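Local atomic coordinates of oxidoreductase, 2OG-Fe(II) oxygenase family (Burkholderia pseudomallei, PDB entry 6N1F), a protein that binds an iron ion and probably catalyses an oxidation of the kind that depends on 2-oxoglutarate. Residues T48-A53 and T199-S204; V168-G173 and T220-F225; G178-V183 and P190-P195. All coordinates share one frame; numbering follows the deposited sequence. Where two conformers were deposited one is given.

Contact 1: T48-A53 and T199-S204; sequences TVMLPA and TVIVTS
V49 and V202 grip each other through both backbone polar groups: V49 N lies 2.9 Å from V202 O, and V202 N donates almost straight to V49 O, with an N-H...O angle of 171°. One hydrogen-bonded pair further on, L51 N sits 2.7 Å from V200 O, while the return bond from V200 N to L51 O stretches to 3.3 Å, so the pairing is slacker where the strand of L51 gives way to P52. An angle of 163° between the strand directions confirms an antiparallel pair. The side chains of T48, M50, I201 and T203 share one face. There the CG2 methyls of T48 and I201 meet at 3.8 Å, and M50 CG crosses I201 CG1 at 4.0 Å. T203 carries OG1 anti to its backbone N (chi1 179°), which brings the hydroxyl within 3.0 Å of T48 OG1; G47 O is a weak further partner of T203 OG1. On the opposite face L51 and V202 rest on helix 120-130, L51 touching F125 and M129. Strand 48-51 is an outermost strand of the seven-stranded sheet. The two threonine hydroxyls are buried beside each other, and the T203 side chain lies about 7 Å from the iron, outside the ligand set H155, D157 and H209.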
loop_
_atom_site.group_PDB
_atom_site.type_symbol
_atom_site.label_atom_id
_atom_site.label_comp_id
_atom_site.label_asym_id
_atom_site.label_seq_id
_atom_site.Cartn_x
_atom_site.Cartn_y
_atom_site.Cartn_z
ATOM N N THR A 48 6.351 -2.589 10.105
ATOM C CA THR A 48 6.472 -2.389 8.670
ATOM C C THR A 48 7.473 -3.403 8.142
ATOM O O THR A 48 8.465 -3.702 8.804
ATOM C CB THR A 48 6.948 -0.965 8.343
ATOM O OG1 THR A 48 6.086 -0.028 8.989
ATOM C CG2 THR A 48 6.901 -0.711 6.841
ATOM N N VAL A 49 7.205 -3.944 6.959
ATOM C CA VAL A 49 8.136 -4.849 6.302
ATOM C C VAL A 49 8.059 -4.606 4.800
ATOM O O VAL A 49 6.983 -4.321 4.263
ATOM C CB VAL A 49 7.829 -6.310 6.680
ATOM C CG1 VAL A 49 6.449 -6.726 6.153
ATOM C CG2 VAL A 49 8.904 -7.220 6.164
HETATM N N MSE A 50 9.210 -4.681 4.132
HETATM C CA MSE A 50 9.305 -4.560 2.668
HETATM C C MSE A 50 9.695 -5.902 2.067
HETATM O O MSE A 50 10.725 -6.480 2.420
HETATM C CB MSE A 50 10.339 -3.496 2.252
HETATM C CG MSE A 50 10.436 -3.290 0.766
HETATM SE SE MSE A 50 11.325 -1.588 0.370
HETATM C CE MSE A 50 13.096 -1.955 1.159
ATOM N N LEU A 51 8.873 -6.390 1.155
ATOM C CA LEU A 51 9.154 -7.685 0.558
ATOM C C LEU A 51 9.894 -7.499 -0.764
ATOM O O LEU A 51 9.624 -6.538 -1.492
ATOM C CB LEU A 51 7.854 -8.447 0.322
ATOM C CG LEU A 51 6.881 -8.421 1.506
ATOM C CD1 LEU A 51 5.512 -8.986 1.104
ATOM C CD2 LEU A 51 7.443 -9.166 2.708
ATOM N N PRO A 52 10.843 -8.360 -1.114
ATOM C CA PRO A 52 11.576 -8.170 -2.369
ATOM C C PRO A 52 10.749 -8.627 -3.557
ATOM O O PRO A 52 9.844 -9.460 -3.445
ATOM C CB PRO A 52 12.819 -9.050 -2.192
ATOM C CG PRO A 52 12.376 -10.150 -1.258
ATOM C CD PRO A 52 11.296 -9.550 -0.369
ATOM N N ALA A 53 11.067 -8.057 -4.711
ATOM C CA ALA A 53 10.506 -8.563 -5.961
ATOM C C ALA A 53 11.100 -9.942 -6.253
ATOM O O ALA A 53 12.319 -10.113 -6.181
ATOM C CB ALA A 53 10.816 -7.587 -7.096
ATOM N N THR A 199 8.835 -4.336 -5.439
ATOM C CA THR A 199 8.756 -4.532 -4.002
ATOM C C THR A 199 7.362 -4.180 -3.497
ATOM O O THR A 199 6.588 -3.473 -4.145
ATOM C CB THR A 199 9.788 -3.689 -3.234
ATOM O OG1 THR A 199 9.479 -2.295 -3.368
ATOM C CG2 THR A 199 11.213 -3.964 -3.713
ATOM N N VAL A 200 7.061 -4.683 -2.304
ATOM C CA VAL A 200 5.759 -4.555 -1.668
ATOM C C VAL A 200 5.999 -4.218 -0.205
ATOM O O VAL A 200 6.737 -4.926 0.490
ATOM C CB VAL A 200 4.937 -5.857 -1.796
ATOM C CG1 VAL A 200 3.634 -5.745 -1.041
ATOM C CG2 VAL A 200 4.694 -6.196 -3.266
ATOM N N ILE A 201 5.392 -3.136 0.264
ATOM C CA ILE A 201 5.490 -2.731 1.658
ATOM C C ILE A 201 4.177 -3.106 2.333
ATOM O O ILE A 201 3.098 -2.915 1.759
ATOM C CB ILE A 201 5.812 -1.221 1.780
ATOM C CG1 ILE A 201 7.197 -0.939 1.182
ATOM C CG2 ILE A 201 5.756 -0.729 3.257
ATOM C CD1 ILE A 201 7.573 0.561 0.990
ATOM N N VAL A 202 4.269 -3.722 3.508
ATOM C CA VAL A 202 3.112 -4.016 4.343
ATOM C C VAL A 202 3.332 -3.280 5.646
ATOM O O VAL A 202 4.420 -3.356 6.226
ATOM C CB VAL A 202 2.937 -5.526 4.591
ATOM C CG1 VAL A 202 1.666 -5.776 5.388
ATOM C CG2 VAL A 202 2.896 -6.291 3.269
ATOM N N THR A 203 2.342 -2.516 6.076
ATOM C CA THR A 203 2.561 -1.718 7.271
ATOM C C THR A 203 1.277 -1.642 8.079
ATOM O O THR A 203 0.174 -1.704 7.529
ATOM C CB THR A 203 3.113 -0.313 6.914
ATOM O OG1 THR A 203 3.286 0.443 8.116
ATOM C CG2 THR A 203 2.182 0.441 5.994
ATOM N N SER A 204 1.442 -1.580 9.403
ATOM C CA SER A 204 0.319 -1.398 10.312
ATOM C C SER A 204 -0.126 0.056 10.318
ATOM O O SER A 204 0.698 0.969 10.407
ATOM C CB SER A 204 0.694 -1.814 11.733
ATOM O OG SER A 204 -0.360 -1.501 12.636
#

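Contact 2: V168-G173 and T220-F225; sequences VVIQLG and TSLVYF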
loop_
_atom_site.group_PDB
_atom_site.type_symbol
_atom_site.label_atom_id
_atom_site.label_comp_id
_atom_site.label_asym_id
_atom_site.label_seq_id
_atom_site.Cartn_x
_atom_site.Cartn_y
_atom_site.Cartn_z
ATOM N N VAL A 168 -1.110 -2.104 2.172
ATOM C CA VAL A 168 -0.217 -2.806 1.260
ATOM C C VAL A 168 0.093 -1.872 0.103
ATOM O O VAL A 168 -0.807 -1.215 -0.428
ATOM C CB VAL A 168 -0.818 -4.129 0.734
ATOM C CG1 VAL A 168 0.162 -4.804 -0.171
ATOM C CG2 VAL A 168 -1.159 -5.039 1.893
ATOM N N VAL A 169 1.366 -1.808 -0.282
ATOM C CA VAL A 169 1.826 -0.899 -1.324
ATOM C C VAL A 169 2.741 -1.653 -2.257
ATOM O O VAL A 169 3.787 -2.154 -1.831
ATOM C CB VAL A 169 2.562 0.316 -0.745
ATOM C CG1 VAL A 169 2.880 1.275 -1.863
ATOM C CG2 VAL A 169 1.711 0.964 0.295
ATOM N N ILE A 170 2.371 -1.701 -3.530
ATOM C CA ILE A 170 3.143 -2.362 -4.570
ATOM C C ILE A 170 3.815 -1.284 -5.394
ATOM O O ILE A 170 3.138 -0.380 -5.895
ATOM C CB ILE A 170 2.250 -3.222 -5.467
ATOM C CG1 ILE A 170 1.391 -4.144 -4.613
ATOM C CG2 ILE A 170 3.088 -4.011 -6.476
ATOM C CD1 ILE A 170 0.485 -5.007 -5.453
ATOM N N GLN A 171 5.133 -1.374 -5.557
ATOM C CA GLN A 171 5.869 -0.333 -6.268
ATOM C C GLN A 171 5.903 -0.683 -7.743
ATOM O O GLN A 171 6.486 -1.699 -8.139
ATOM C CB GLN A 171 7.289 -0.150 -5.733
ATOM C CG GLN A 171 8.050 1.031 -6.367
ATOM C CD GLN A 171 7.354 2.376 -6.157
ATOM O OE1 GLN A 171 7.392 3.256 -7.024
ATOM N NE2 GLN A 171 6.712 2.535 -5.009
ATOM N N LEU A 172 5.275 0.158 -8.546
ATOM C CA LEU A 172 5.256 0.005 -9.981
ATOM C C LEU A 172 6.165 0.997 -10.666
ATOM O O LEU A 172 6.233 1.011 -11.905
ATOM C CB LEU A 172 3.826 0.164 -10.506
ATOM C CG LEU A 172 2.830 -0.894 -10.024
ATOM C CD1 LEU A 172 1.426 -0.590 -10.536
ATOM C CD2 LEU A 172 3.277 -2.294 -10.446
ATOM N N GLY A 173 6.859 1.823 -9.906
ATOM C CA GLY A 173 7.689 2.853 -10.502
ATOM C C GLY A 173 9.005 2.277 -10.965
ATOM O O GLY A 173 9.751 1.706 -10.163
ATOM N N THR A 220 5.227 5.539 -8.914
ATOM C CA THR A 220 3.902 4.969 -9.136
ATOM C C THR A 220 3.721 3.755 -8.243
ATOM O O THR A 220 4.551 2.845 -8.261
ATOM C CB THR A 220 3.719 4.560 -10.595
ATOM O OG1 THR A 220 4.071 5.661 -11.440
ATOM C CG2 THR A 220 2.281 4.134 -10.857
ATOM N N SER A 221 2.641 3.732 -7.476
ATOM C CA SER A 221 2.447 2.661 -6.513
ATOM C C SER A 221 0.976 2.289 -6.428
ATOM O O SER A 221 0.105 3.158 -6.497
ATOM C CB SER A 221 2.975 3.072 -5.129
ATOM O OG SER A 221 2.311 4.221 -4.632
ATOM N N LEU A 222 0.709 0.992 -6.283
ATOM C CA LEU A 222 -0.634 0.493 -5.994
ATOM C C LEU A 222 -0.794 0.379 -4.481
ATOM O O LEU A 222 -0.047 -0.359 -3.826
ATOM C CB LEU A 222 -0.858 -0.867 -6.667
ATOM C CG LEU A 222 -2.290 -1.358 -6.826
ATOM C CD1 LEU A 222 -2.280 -2.574 -7.725
ATOM C CD2 LEU A 222 -2.928 -1.711 -5.519
ATOM N N VAL A 223 -1.795 1.064 -3.934
ATOM C CA VAL A 223 -1.997 1.153 -2.494
ATOM C C VAL A 223 -3.367 0.569 -2.169
ATOM O O VAL A 223 -4.358 0.908 -2.821
ATOM C CB VAL A 223 -1.889 2.612 -2.008
ATOM C CG1 VAL A 223 -2.222 2.705 -0.540
ATOM C CG2 VAL A 223 -0.499 3.156 -2.267
ATOM N N TYR A 224 -3.431 -0.306 -1.171
ATOM C CA TYR A 224 -4.742 -0.771 -0.730
ATOM C C TYR A 224 -4.742 -1.038 0.764
ATOM O O TYR A 224 -3.692 -1.164 1.399
ATOM C CB TYR A 224 -5.234 -2.011 -1.498
ATOM C CG TYR A 224 -4.342 -3.244 -1.594
ATOM C CD1 TYR A 224 -4.684 -4.428 -0.942
ATOM C CD2 TYR A 224 -3.211 -3.253 -2.405
ATOM C CE1 TYR A 224 -3.896 -5.579 -1.063
ATOM C CE2 TYR A 224 -2.414 -4.397 -2.529
ATOM C CZ TYR A 224 -2.758 -5.548 -1.860
ATOM O OH TYR A 224 -1.955 -6.656 -1.994
ATOM N N PHE A 225 -5.952 -1.150 1.313
ATOM C CA PHE A 225 -6.174 -1.140 2.750
ATOM C C PHE A 225 -7.038 -2.323 3.159
ATOM O O PHE A 225 -8.042 -2.628 2.510
ATOM C CB PHE A 225 -6.823 0.185 3.170
ATOM C CG PHE A 225 -5.986 1.395 2.824
ATOM C CD1 PHE A 225 -5.102 1.927 3.745
ATOM C CD2 PHE A 225 -6.065 1.972 1.568
ATOM C CE1 PHE A 225 -4.327 3.022 3.430
ATOM C CE2 PHE A 225 -5.295 3.064 1.244
ATOM C CZ PHE A 225 -4.426 3.594 2.177
#
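T220 O accepts a bond from L172 N at 2.8 Å, so the pairing persists one residue past the end of strand 168-171. Near that oxygen, Q171 bends back at chi2 (59°), and its OE1 takes a weak bond from G173 N; Q171 OE1 and T220 O, 3.1 Å apart, are both acceptors and do not bond. S221 follows with its CB against V169 CG1, 3.7 Å away. L222 is bound through both backbone groups to I170, and the two CB atoms lie 4.1 Å apart. V223 places CG2 beside V169 CG1 at 3.9 Å, on the face shared with Q171 and S221. Y224 again pairs twice with V168, its N and O each 2.9 Å from the partner atom. Its chi1 of 53° places CG between the backbone N and the carbonyl carbon, which folds the ring over V168: V168 CB stands 3.7 Å from the ring centroid and 18° off the normal, a CH-pi contact, while I170 CD1 approaches the ring edge. The I170, L222 and Y224 face is covered by helix 109-117 through L117, with helix 59-70 adding L62 and I65. V223 and V169 lie on the metal side, and strand 137-147 flanks 220-225 on its other edge through backbone hydrogen bonds of S221 to N144 and of V223 to Q142.

Contact 3: G178-V183 and P190-P195; sequences GGEFVV and PNVFAP
F181 and F193 pair through two backbone bonds, F181 N to F193 O and F193 N to F181 O, both 2.9 Å but bent, with N-H...O angles near 145°. The neighbouring V183 and N191 are joined by straighter bonds, the one from V183 N to N191 O reaching 168°. This F181, V183, N191 and F193 face is buried. F193 turns CG anti to its carbonyl carbon (chi1 -63°), which brings its ring atom CD2 to 3.7 Å from F181 O, an oxygen lying in the ring plane at its edge. The rings themselves touch loosely, F181 CD2 to F193 CD2 at 4.4 Å; F193 stacks on F29, and F181 meets the ring of the iron ligand H209. The other face is looser toward its E180 end. V182 CG1 packs beside P190 CB at 3.8 Å, but E180 merely lays CB and CG across V192 CG1, and its carboxylate leads away to a long, weak ion pair with R215. A194 is exposed, while G179 O bonds to R219. The arrangement is a beta hairpin in the smaller sheet of what family membership indicates is a double-stranded beta-helix (jelly-roll) core, with F181 bordering the iron site completed by H155 and D157.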
loop_
_atom_site.group_PDB
_atom_site.type_symbol
_atom_site.label_atom_id
_atom_site.label_comp_id
_atom_site.label_asym_id
_atom_site.label_seq_id
_atom_site.Cartn_x
_atom_site.Cartn_y
_atom_site.Cartn_z
ATOM N N GLY A 178 14.632 9.690 -4.417
ATOM C CA GLY A 178 13.826 10.099 -3.280
ATOM C C GLY A 178 12.615 9.204 -3.103
ATOM O O GLY A 178 12.644 8.001 -3.386
ATOM N N GLY A 179 11.522 9.799 -2.625
ATOM C CA GLY A 179 10.274 9.058 -2.503
ATOM C C GLY A 179 10.278 7.949 -1.470
ATOM O O GLY A 179 9.555 6.952 -1.631
ATOM N N GLU A 180 11.062 8.089 -0.406
ATOM C CA GLU A 180 11.077 7.055 0.616
ATOM C C GLU A 180 9.763 7.020 1.391
ATOM O O GLU A 180 9.151 8.049 1.689
ATOM C CB GLU A 180 12.243 7.248 1.575
ATOM C CG GLU A 180 13.621 7.146 0.928
ATOM C CD GLU A 180 14.096 8.475 0.393
ATOM O OE1 GLU A 180 13.277 9.423 0.396
ATOM O OE2 GLU A 180 15.279 8.578 -0.021
ATOM N N PHE A 181 9.324 5.813 1.700
ATOM C CA PHE A 181 8.206 5.607 2.598
ATOM C C PHE A 181 8.761 5.588 4.022
ATOM O O PHE A 181 9.573 4.720 4.357
ATOM C CB PHE A 181 7.498 4.302 2.231
ATOM C CG PHE A 181 6.356 3.991 3.094
ATOM C CD1 PHE A 181 5.144 4.622 2.897
ATOM C CD2 PHE A 181 6.486 3.082 4.132
ATOM C CE1 PHE A 181 4.079 4.353 3.725
ATOM C CE2 PHE A 181 5.419 2.800 4.947
ATOM C CZ PHE A 181 4.215 3.444 4.748
ATOM N N VAL A 182 8.360 6.561 4.847
ATOM C CA VAL A 182 8.904 6.713 6.191
ATOM C C VAL A 182 7.793 6.557 7.216
ATOM O O VAL A 182 6.792 7.280 7.166
ATOM C CB VAL A 182 9.600 8.068 6.367
ATOM C CG1 VAL A 182 10.241 8.127 7.730
ATOM C CG2 VAL A 182 10.632 8.267 5.263
ATOM N N VAL A 183 8.005 5.650 8.175
ATOM C CA VAL A 183 7.111 5.414 9.304
ATOM C C VAL A 183 7.719 6.027 10.553
ATOM O O VAL A 183 8.925 5.883 10.805
ATOM C CB VAL A 183 6.873 3.906 9.519
ATOM C CG1 VAL A 183 5.873 3.677 10.640
ATOM C CG2 VAL A 183 6.434 3.242 8.237
ATOM N N PRO A 190 12.606 7.113 13.179
ATOM C CA PRO A 190 11.862 6.825 11.947
ATOM C C PRO A 190 12.431 5.601 11.237
ATOM O O PRO A 190 13.641 5.362 11.247
ATOM C CB PRO A 190 12.056 8.094 11.107
ATOM C CG PRO A 190 12.490 9.150 12.063
ATOM C CD PRO A 190 13.209 8.455 13.174
ATOM N N ASN A 191 11.536 4.822 10.618
ATOM C CA ASN A 191 11.893 3.667 9.791
ATOM C C ASN A 191 11.765 4.037 8.317
ATOM O O ASN A 191 10.661 4.319 7.837
ATOM C CB ASN A 191 10.994 2.470 10.125
ATOM C CG ASN A 191 11.026 2.123 11.598
ATOM O OD1 ASN A 191 12.047 2.301 12.255
ATOM N ND2 ASN A 191 9.913 1.645 12.127
ATOM N N VAL A 192 12.882 4.007 7.595
ATOM C CA VAL A 192 12.962 4.507 6.227
ATOM C C VAL A 192 13.021 3.330 5.264
ATOM O O VAL A 192 13.881 2.451 5.406
ATOM C CB VAL A 192 14.192 5.414 6.036
ATOM C CG1 VAL A 192 14.274 5.903 4.586
ATOM C CG2 VAL A 192 14.139 6.573 6.990
ATOM N N PHE A 193 12.144 3.340 4.258
ATOM C CA PHE A 193 12.080 2.284 3.253
ATOM C C PHE A 193 12.179 2.921 1.881
ATOM O O PHE A 193 11.323 3.731 1.516
ATOM C CB PHE A 193 10.779 1.477 3.357
ATOM C CG PHE A 193 10.626 0.745 4.651
ATOM C CD1 PHE A 193 10.918 -0.602 4.737
ATOM C CD2 PHE A 193 10.189 1.412 5.784
ATOM C CE1 PHE A 193 10.777 -1.262 5.943
ATOM C CE2 PHE A 193 10.053 0.768 6.979
ATOM C CZ PHE A 193 10.350 -0.583 7.063
ATOM N N ALA A 194 13.215 2.545 1.130
ATOM C CA ALA A 194 13.396 2.944 -0.259
ATOM C C ALA A 194 12.908 1.815 -1.156
ATOM O O ALA A 194 13.533 0.751 -1.180
ATOM C CB ALA A 194 14.865 3.242 -0.541
ATOM N N PRO A 195 11.824 1.974 -1.875
ATOM C CA PRO A 195 11.265 0.823 -2.586
ATOM C C PRO A 195 11.719 0.814 -4.027
ATOM O O PRO A 195 11.950 1.871 -4.616
ATOM C CB PRO A 195 9.755 1.049 -2.468
ATOM C CG PRO A 195 9.641 2.548 -2.541
ATOM C CD PRO A 195 10.922 3.134 -1.938
#

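In the fold
Contacts 1 and 2 belong to the seven-stranded antiparallel sheet, their centres 10 Å apart. Strand 200-204 lies next to 166-171 there, joined by probable hydrogen bonds I201 N to V169 O at 2.8 Å and T199 O to Q171 N at 2.9 Å, and the order across this part of the sheet is 48-51, 200-204, 166-171, 218-227. Along the chain their segments alternate, beginning with 48-53. Contact 3 is a hairpin of the four-stranded sheet, between 168-173 and 199-204 in sequence. Its centre is 11 Å from contact 1 and 14 Å from contact 2. F193 and V183 touch T48, and F181 touches I201 and T203: the two sheets pack against each other, with the iron held by H155, D157 and H209 close to side chains from all three contacts.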